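Local coordinates for protein dual oxidase maturation factor 1 (Homo sapiens, PDB 7D3F) that probably supports the maturation of the dual oxidase DUOX1 and its transport from the endoplasmic reticulum to the plasma membrane, at residues 71-76 / 248-253; 78-83 / 96-101. All blocks are in the same frame, centred on the assembly; numbering follows the deposited sequence.

Contact 1. Residues 71-76 / 248-253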
ATOM      1  N   ASN B  71     -15.510 -15.482   2.474  1.00 54.39           N
ATOM      2  CA  ASN B  71     -15.210 -14.170   3.032  1.00 54.50           C
ATOM      3  C   ASN B  71     -15.579 -13.053   2.066  1.00 61.83           C
ATOM      4  O   ASN B  71     -15.885 -11.935   2.502  1.00 68.99           O
ATOM      5  CB  ASN B  71     -13.735 -14.080   3.420  1.00 53.96           C
ATOM      6  CG  ASN B  71     -13.372 -12.741   4.036  1.00 61.61           C
ATOM      7  OD1 ASN B  71     -13.651 -12.485   5.209  1.00 66.69           O
ATOM      8  ND2 ASN B  71     -12.742 -11.881   3.246  1.00 70.11           N
ATOM      9  N   PHE B  72     -15.564 -13.326   0.761  1.00 59.78           N
ATOM     10  CA  PHE B  72     -15.808 -12.290  -0.231  1.00 51.18           C
ATOM     11  C   PHE B  72     -17.157 -12.407  -0.927  1.00 56.82           C
ATOM     12  O   PHE B  72     -17.535 -11.487  -1.662  1.00 64.00           O
ATOM     13  CB  PHE B  72     -14.692 -12.289  -1.287  1.00 56.52           C
ATOM     14  CG  PHE B  72     -13.366 -11.810  -0.768  1.00 59.12           C
ATOM     15  CD1 PHE B  72     -13.166 -10.471  -0.475  1.00 61.17           C
ATOM     16  CD2 PHE B  72     -12.319 -12.695  -0.579  1.00 63.16           C
ATOM     17  CE1 PHE B  72     -11.946 -10.025   0.000  1.00 64.47           C
ATOM     18  CE2 PHE B  72     -11.098 -12.256  -0.105  1.00 66.09           C
ATOM     19  CZ  PHE B  72     -10.911 -10.920   0.185  1.00 68.38           C
ATOM     20  N   SER B  73     -17.889 -13.497  -0.720  1.00 57.34           N
ATOM     21  CA  SER B  73     -19.185 -13.665  -1.360  1.00 57.49           C
ATOM     22  C   SER B  73     -20.270 -12.942  -0.574  1.00 52.08           C
ATOM     23  O   SER B  73     -20.289 -12.970   0.660  1.00 58.58           O
ATOM     24  CB  SER B  73     -19.539 -15.147  -1.484  1.00 63.33           C
ATOM     25  OG  SER B  73     -19.761 -15.722  -0.209  1.00 67.57           O
ATOM     26  N   SER B  74     -21.172 -12.288  -1.298  1.00 55.08           N
ATOM     27  CA  SER B  74     -22.347 -11.667  -0.690  1.00 50.81           C
ATOM     28  C   SER B  74     -23.534 -12.626  -0.693  1.00 52.41           C
ATOM     29  O   SER B  74     -24.618 -12.307  -1.170  1.00 60.35           O
ATOM     30  CB  SER B  74     -22.689 -10.371  -1.417  1.00 54.29           C
ATOM     31  OG  SER B  74     -23.063 -10.623  -2.759  1.00 58.43           O
ATOM     32  N   GLU B  75     -23.326 -13.825  -0.153  1.00 53.89           N
ATOM     33  CA  GLU B  75     -24.340 -14.872  -0.150  1.00 48.91           C
ATOM     34  C   GLU B  75     -24.690 -15.311   1.268  1.00 54.22           C
ATOM     35  O   GLU B  75     -25.045 -16.468   1.495  1.00 62.15           O
ATOM     36  CB  GLU B  75     -23.875 -16.071  -0.978  1.00 56.56           C
ATOM     37  CG  GLU B  75     -23.696 -15.791  -2.463  1.00 65.38           C
ATOM     38  CD  GLU B  75     -24.972 -15.993  -3.261  1.00 75.00           C
ATOM     39  OE1 GLU B  75     -26.063 -15.690  -2.735  1.00 80.07           O
ATOM     40  OE2 GLU B  75     -24.882 -16.464  -4.414  1.00 80.78           O
ATOM     41  N   TRP B  76     -24.592 -14.397   2.231  1.00 51.77           N
ATOM     42  CA  TRP B  76     -24.842 -14.744   3.626  1.00 45.52           C
ATOM     43  C   TRP B  76     -26.320 -14.648   3.991  1.00 51.74           C
ATOM     44  O   TRP B  76     -26.864 -15.560   4.621  1.00 57.43           O
ATOM     45  CB  TRP B  76     -24.002 -13.852   4.542  1.00 42.57           C
ATOM     46  CG  TRP B  76     -22.556 -14.235   4.566  1.00 48.69           C
ATOM     47  CD1 TRP B  76     -21.585 -13.830   3.697  1.00 48.94           C
ATOM     48  CD2 TRP B  76     -21.917 -15.109   5.503  1.00 52.12           C
ATOM     49  NE1 TRP B  76     -20.379 -14.397   4.039  1.00 50.51           N
ATOM     50  CE2 TRP B  76     -20.558 -15.186   5.144  1.00 50.39           C
ATOM     51  CE3 TRP B  76     -22.364 -15.833   6.613  1.00 51.07           C
ATOM     52  CZ2 TRP B  76     -19.641 -15.956   5.855  1.00 51.09           C
ATOM     53  CZ3 TRP B  76     -21.453 -16.596   7.316  1.00 51.34           C
ATOM     54  CH2 TRP B  76     -20.108 -16.653   6.935  1.00 53.39           C
ATOM     55  N   GLY B 248     -27.946 -17.794   3.315  1.00 54.06           N
ATOM     56  CA  GLY B 248     -27.698 -18.152   1.941  1.00 53.00           C
ATOM     57  C   GLY B 248     -26.654 -19.236   1.779  1.00 53.93           C
ATOM     58  O   GLY B 248     -26.217 -19.865   2.749  1.00 60.91           O
ATOM     59  N   PRO B 249     -26.238 -19.477   0.534  1.00 55.05           N
ATOM     60  CA  PRO B 249     -25.244 -20.533   0.285  1.00 53.52           C
ATOM     61  C   PRO B 249     -23.919 -20.304   0.988  1.00 55.99           C
ATOM     62  O   PRO B 249     -23.249 -21.280   1.341  1.00 66.21           O
ATOM     63  CB  PRO B 249     -25.088 -20.516  -1.243  1.00 53.75           C
ATOM     64  CG  PRO B 249     -25.556 -19.164  -1.664  1.00 60.72           C
ATOM     65  CD  PRO B 249     -26.642 -18.790  -0.704  1.00 60.78           C
ATOM     66  N   ALA B 250     -23.512 -19.049   1.197  1.00 55.62           N
ATOM     67  CA  ALA B 250     -22.257 -18.792   1.898  1.00 49.95           C
ATOM     68  C   ALA B 250     -22.311 -19.308   3.330  1.00 56.68           C
ATOM     69  O   ALA B 250     -21.334 -19.877   3.829  1.00 66.44           O
ATOM     70  CB  ALA B 250     -21.932 -17.299   1.877  1.00 48.86           C
ATOM     71  N   PHE B 251     -23.449 -19.123   4.004  1.00 55.40           N
ATOM     72  CA  PHE B 251     -23.591 -19.595   5.378  1.00 52.73           C
ATOM     73  C   PHE B 251     -23.429 -21.109   5.458  1.00 60.71           C
ATOM     74  O   PHE B 251     -22.693 -21.626   6.308  1.00 65.75           O
ATOM     75  CB  PHE B 251     -24.952 -19.165   5.929  1.00 55.94           C
ATOM     76  CG  PHE B 251     -25.124 -19.414   7.400  1.00 61.00           C
ATOM     77  CD1 PHE B 251     -24.827 -18.423   8.320  1.00 55.84           C
ATOM     78  CD2 PHE B 251     -25.597 -20.632   7.862  1.00 58.99           C
ATOM     79  CE1 PHE B 251     -24.987 -18.646   9.674  1.00 54.70           C
ATOM     80  CE2 PHE B 251     -25.758 -20.860   9.215  1.00 59.73           C
ATOM     81  CZ  PHE B 251     -25.453 -19.866  10.121  1.00 60.74           C
ATOM     82  N   TRP B 252     -24.095 -21.841   4.563  1.00 63.30           N
ATOM     83  CA  TRP B 252     -24.027 -23.298   4.608  1.00 57.79           C
ATOM     84  C   TRP B 252     -22.674 -23.817   4.137  1.00 61.57           C
ATOM     85  O   TRP B 252     -22.201 -24.846   4.635  1.00 71.04           O
ATOM     86  CB  TRP B 252     -25.161 -23.899   3.780  1.00 59.29           C
ATOM     87  CG  TRP B 252     -26.513 -23.413   4.209  1.00 59.50           C
ATOM     88  CD1 TRP B 252     -27.379 -22.651   3.482  1.00 61.70           C
ATOM     89  CD2 TRP B 252     -27.144 -23.641   5.475  1.00 60.83           C
ATOM     90  NE1 TRP B 252     -28.515 -22.397   4.213  1.00 63.80           N
ATOM     91  CE2 TRP B 252     -28.395 -22.994   5.440  1.00 60.27           C
ATOM     92  CE3 TRP B 252     -26.775 -24.333   6.633  1.00 65.65           C
ATOM     93  CZ2 TRP B 252     -29.279 -23.018   6.518  1.00 63.41           C
ATOM     94  CZ3 TRP B 252     -27.653 -24.355   7.702  1.00 64.73           C
ATOM     95  CH2 TRP B 252     -28.890 -23.703   7.637  1.00 64.21           C
ATOM     96  N   ILE B 253     -22.037 -23.129   3.186  1.00 60.08           N
ATOM     97  CA  ILE B 253     -20.682 -23.497   2.787  1.00 58.33           C
ATOM     98  C   ILE B 253     -19.722 -23.319   3.954  1.00 63.37           C
ATOM     99  O   ILE B 253     -18.864 -24.174   4.209  1.00 71.18           O
ATOM    100  CB  ILE B 253     -20.242 -22.682   1.556  1.00 57.61           C
ATOM    101  CG1 ILE B 253     -20.973 -23.171   0.304  1.00 59.05           C
ATOM    102  CG2 ILE B 253     -18.737 -22.774   1.358  1.00 56.69           C
ATOM    103  CD1 ILE B 253     -20.653 -22.372  -0.941  1.00 59.69           C
TER

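Contact 2. Residues 78-83 / 96-101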
ATOM      1  N   VAL B  78     -29.748 -14.145   1.943  1.00 48.27           N
ATOM      2  CA  VAL B  78     -30.302 -14.055   0.598  1.00 47.13           C
ATOM      3  C   VAL B  78     -31.822 -14.062   0.668  1.00 53.11           C
ATOM      4  O   VAL B  78     -32.433 -14.689   1.542  1.00 63.09           O
ATOM      5  CB  VAL B  78     -29.789 -15.191  -0.314  1.00 51.21           C
ATOM      6  CG1 VAL B  78     -28.268 -15.197  -0.348  1.00 55.11           C
ATOM      7  CG2 VAL B  78     -30.325 -16.538   0.144  1.00 57.27           C
ATOM      8  N   GLY B  79     -32.429 -13.332  -0.260  1.00 53.24           N
ATOM      9  CA  GLY B  79     -33.871 -13.334  -0.419  1.00 50.71           C
ATOM     10  C   GLY B  79     -34.227 -12.934  -1.829  1.00 50.49           C
ATOM     11  O   GLY B  79     -33.462 -12.235  -2.498  1.00 58.84           O
ATOM     12  N   GLN B  80     -35.397 -13.376  -2.286  1.00 51.06           N
ATOM     13  CA  GLN B  80     -35.802 -13.105  -3.660  1.00 50.62           C
ATOM     14  C   GLN B  80     -37.317 -13.185  -3.774  1.00 58.64           C
ATOM     15  O   GLN B  80     -37.929 -14.124  -3.256  1.00 73.35           O
ATOM     16  CB  GLN B  80     -35.140 -14.093  -4.626  1.00 56.56           C
ATOM     17  CG  GLN B  80     -35.628 -13.984  -6.060  1.00 65.13           C
ATOM     18  CD  GLN B  80     -34.917 -14.949  -6.989  1.00 77.81           C
ATOM     19  OE1 GLN B  80     -33.792 -15.369  -6.721  1.00 83.94           O
ATOM     20  NE2 GLN B  80     -35.574 -15.308  -8.087  1.00 84.17           N
ATOM     21  N   VAL B  81     -37.914 -12.200  -4.450  1.00 54.59           N
ATOM     22  CA  VAL B  81     -39.346 -12.182  -4.719  1.00 53.32           C
ATOM     23  C   VAL B  81     -39.560 -11.831  -6.185  1.00 54.24           C
ATOM     24  O   VAL B  81     -38.686 -11.273  -6.848  1.00 61.97           O
ATOM     25  CB  VAL B  81     -40.111 -11.184  -3.818  1.00 52.22           C
ATOM     26  CG1 VAL B  81     -41.573 -11.586  -3.694  1.00 66.81           C
ATOM     27  CG2 VAL B  81     -39.473 -11.088  -2.453  1.00 61.58           C
ATOM     28  N   SER B  82     -40.740 -12.183  -6.693  1.00 56.18           N
ATOM     29  CA  SER B  82     -41.189 -11.779  -8.021  1.00 54.52           C
ATOM     30  C   SER B  82     -42.344 -10.804  -7.846  1.00 57.59           C
ATOM     31  O   SER B  82     -43.364 -11.154  -7.243  1.00 67.75           O
ATOM     32  CB  SER B  82     -41.620 -12.989  -8.849  1.00 57.56           C
ATOM     33  OG  SER B  82     -40.585 -13.954  -8.918  1.00 67.98           O
ATOM     34  N   THR B  83     -42.188  -9.585  -8.365  1.00 57.61           N
ATOM     35  CA  THR B  83     -43.142  -8.520  -8.088  1.00 54.18           C
ATOM     36  C   THR B  83     -43.375  -7.668  -9.328  1.00 57.69           C
ATOM     37  O   THR B  83     -42.626  -7.723 -10.309  1.00 65.81           O
ATOM     38  CB  THR B  83     -42.667  -7.612  -6.942  1.00 58.71           C
ATOM     39  OG1 THR B  83     -41.351  -7.125  -7.230  1.00 63.26           O
ATOM     40  CG2 THR B  83     -42.651  -8.357  -5.619  1.00 62.16           C
ATOM     41  N   SER B  96     -42.449  -6.073 -14.291  1.00 49.78           N
ATOM     42  CA  SER B  96     -42.483  -7.356 -13.606  1.00 49.76           C
ATOM     43  C   SER B  96     -41.059  -7.889 -13.536  1.00 49.24           C
ATOM     44  O   SER B  96     -40.427  -8.116 -14.573  1.00 57.79           O
ATOM     45  CB  SER B  96     -43.395  -8.344 -14.333  1.00 48.37           C
ATOM     46  OG  SER B  96     -43.287  -9.642 -13.775  1.00 61.51           O
ATOM     47  N   ALA B  97     -40.553  -8.084 -12.321  1.00 47.61           N
ATOM     48  CA  ALA B  97     -39.157  -8.457 -12.164  1.00 48.45           C
ATOM     49  C   ALA B  97     -38.959  -9.236 -10.874  1.00 52.45           C
ATOM     50  O   ALA B  97     -39.764  -9.161  -9.942  1.00 59.13           O
ATOM     51  CB  ALA B  97     -38.246  -7.224 -12.179  1.00 52.38           C
ATOM     52  N   ASP B  98     -37.861  -9.989 -10.840  1.00 55.76           N
ATOM     53  CA  ASP B  98     -37.380 -10.614  -9.619  1.00 56.33           C
ATOM     54  C   ASP B  98     -36.442  -9.642  -8.916  1.00 53.91           C
ATOM     55  O   ASP B  98     -35.435  -9.207  -9.491  1.00 63.65           O
ATOM     56  CB  ASP B  98     -36.664 -11.932  -9.911  1.00 57.86           C
ATOM     57  CG  ASP B  98     -37.551 -12.940 -10.610  1.00 80.19           C
ATOM     58  OD1 ASP B  98     -37.128 -13.483 -11.651  1.00 86.72           O
ATOM     59  OD2 ASP B  98     -38.676 -13.184 -10.124  1.00 81.63           O
ATOM     60  N   ILE B  99     -36.785  -9.298  -7.679  1.00 49.28           N
ATOM     61  CA  ILE B  99     -35.980  -8.429  -6.833  1.00 46.22           C
ATOM     62  C   ILE B  99     -35.349  -9.292  -5.752  1.00 51.80           C
ATOM     63  O   ILE B  99     -36.052 -10.017  -5.035  1.00 62.84           O
ATOM     64  CB  ILE B  99     -36.825  -7.298  -6.225  1.00 46.65           C
ATOM     65  CG1 ILE B  99     -37.697  -6.663  -7.308  1.00 51.00           C
ATOM     66  CG2 ILE B  99     -35.927  -6.255  -5.582  1.00 45.28           C
ATOM     67  CD1 ILE B  99     -38.594  -5.561  -6.807  1.00 59.08           C
ATOM     68  N   GLY B 100     -34.029  -9.224  -5.646  1.00 48.29           N
ATOM     69  CA  GLY B 100     -33.298 -10.060  -4.722  1.00 43.79           C
ATOM     70  C   GLY B 100     -32.323  -9.255  -3.891  1.00 44.81           C
ATOM     71  O   GLY B 100     -31.724  -8.283  -4.354  1.00 54.94           O
ATOM     72  N   LEU B 101     -32.171  -9.685  -2.645  1.00 48.92           N
ATOM     73  CA  LEU B 101     -31.253  -9.087  -1.691  1.00 41.24           C
ATOM     74  C   LEU B 101     -30.191 -10.118  -1.344  1.00 50.16           C
ATOM     75  O   LEU B 101     -30.519 -11.276  -1.058  1.00 61.92           O
ATOM     76  CB  LEU B 101     -31.999  -8.638  -0.432  1.00 42.77           C
ATOM     77  CG  LEU B 101     -31.366  -7.563   0.446  1.00 44.08           C
ATOM     78  CD1 LEU B 101     -31.319  -6.237  -0.293  1.00 48.57           C
ATOM     79  CD2 LEU B 101     -32.153  -7.434   1.738  1.00 48.69           C
TER

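Contact 1. Residues 71-76 / 248-253
The methyl of Ala250 packs against one face of the indole of Trp76, with CB 3.9 Å from the centroid of the five-membered ring and only 8° off its normal, a CH-pi contact over the pyrrole face. Trp76 leaves its backbone pointing away from helix 249-274, yet its CG lies beside its own N and opposite the carbonyl carbon (chi1 -75°), and the indole is turned back over the helix start. NE1 donates to Val70 O, in the last turn of helix 50-72, which helps fix the ring's rotation. The benzo end of the indole meets Phe251, whose CD1 is 4.0 Å from Trp76 CE3; the two side chains cross at about a right angle, with the indole carbon near the plane of the phenyl ring, at its edge. Phe224 and Leu221 of helix 203-229 also touch Trp76.

This is the junction where helix 50-72, predicted to span the membrane, ends and the chain turns into the sheet, which is probably extracellular, while strand 241-247 passes into another such helix through Gly248 at the N-cap position. The backbones are joined by two bonds: Gly248 N to Trp76 O, 2.8 Å and nearly straight, and Ala250 N to Glu75 O, 3.0 Å and more bent at 143°. Ala250 N lies in the first turn, where amides have no carbonyl one turn earlier in the helix to bond to, and Glu75 O supplies the acceptor.

Glu75 lies obliquely across the proline ring, its CB 3.6 Å from Pro249 CG. A bend in the chain beyond CB folds the carboxylate back over that same ring carbon, and OE1 has a weak hydrogen bond with Gln102. Beside it, Ser73 OG approaches the Ala250 methyl at 3.4 Å while making a weak hydrogen bond to Ala69 O.

Contact 2. Residues 78-83 / 96-101
Six backbone hydrogen bonds run between Gly79, Val81 and Thr83 on one strand and Leu101, Ile99 and Ala97 on the other, each residue both giving its N-H and receiving one at its carbonyl. The N to O distances are all near 2.9 Å. Thr83 N to Ala97 O is the straightest about the hydrogen, whereas Ile99 N to Val81 O is clearly bent. A side-chain bond adds to this ladder: Ser82 OG donates to Asp98 OD2, although the modelled separation of 2.4 Å is too short to be trusted in detail. Both groups rise from a non-hydrogen-bonded pair.

The two strands, 77-86 and 94-103, form an antiparallel beta hairpin within the sheet, which is predicted to be extracellular, their short axes 166° apart. Strand 241-247 adds on beyond 77-86, and strand 107-114 on the far side of 94-103, where Ser96, Asp98 and Gly100 pair with Thr115, just past the end of that strand, Thr113 and Thr111, so the hairpin is interior to the sheet.

On the Ser82 face, Gln80 extends fully, CG anti to its N (chi1 173°), and lays its amide obliquely over Asp98, NE2 4.0 Å from Asp98 CG, the amide and carboxylate planes 48° apart. Gln80 and Gly100 form a non-hydrogen-bonded pair, their CA atoms 4.1 Å apart. The other face is mostly apolar. Thr83 and Ile99 meet there at about a right angle, the Thr83 OG1 hydroxyl approaching the terminal methyl Ile99 CD1, and Val81 packs against Ser241 and Leu243 of strand 241-247. Ile99 and Leu101 both rest on Leu157 of helix 152-160, which packs over this part of the face.

Both contacts use the chain that emerges from helix 50-72, which runs through contact 1 straight into strand 77-86 of contact 2. Contact 2 is nested within the loop that contact 1 closes, their centres about 18 Å apart. Both are partly buried. Contact 1, near the middle of the chain, joins the loop after helix 50-72 to the start of helix 249-274 by aromatic packing and two backbone bonds; contact 2, farther out, relies on a regular ladder, with polar side chains on its more exposed face and apolar ones toward helix 152-160. Val78 bridges them: its CG2 comes within 3.6 Å of Gly248 CA, and its backbone pairs with His246 near the end of strand 241-247, just before helix 249-274.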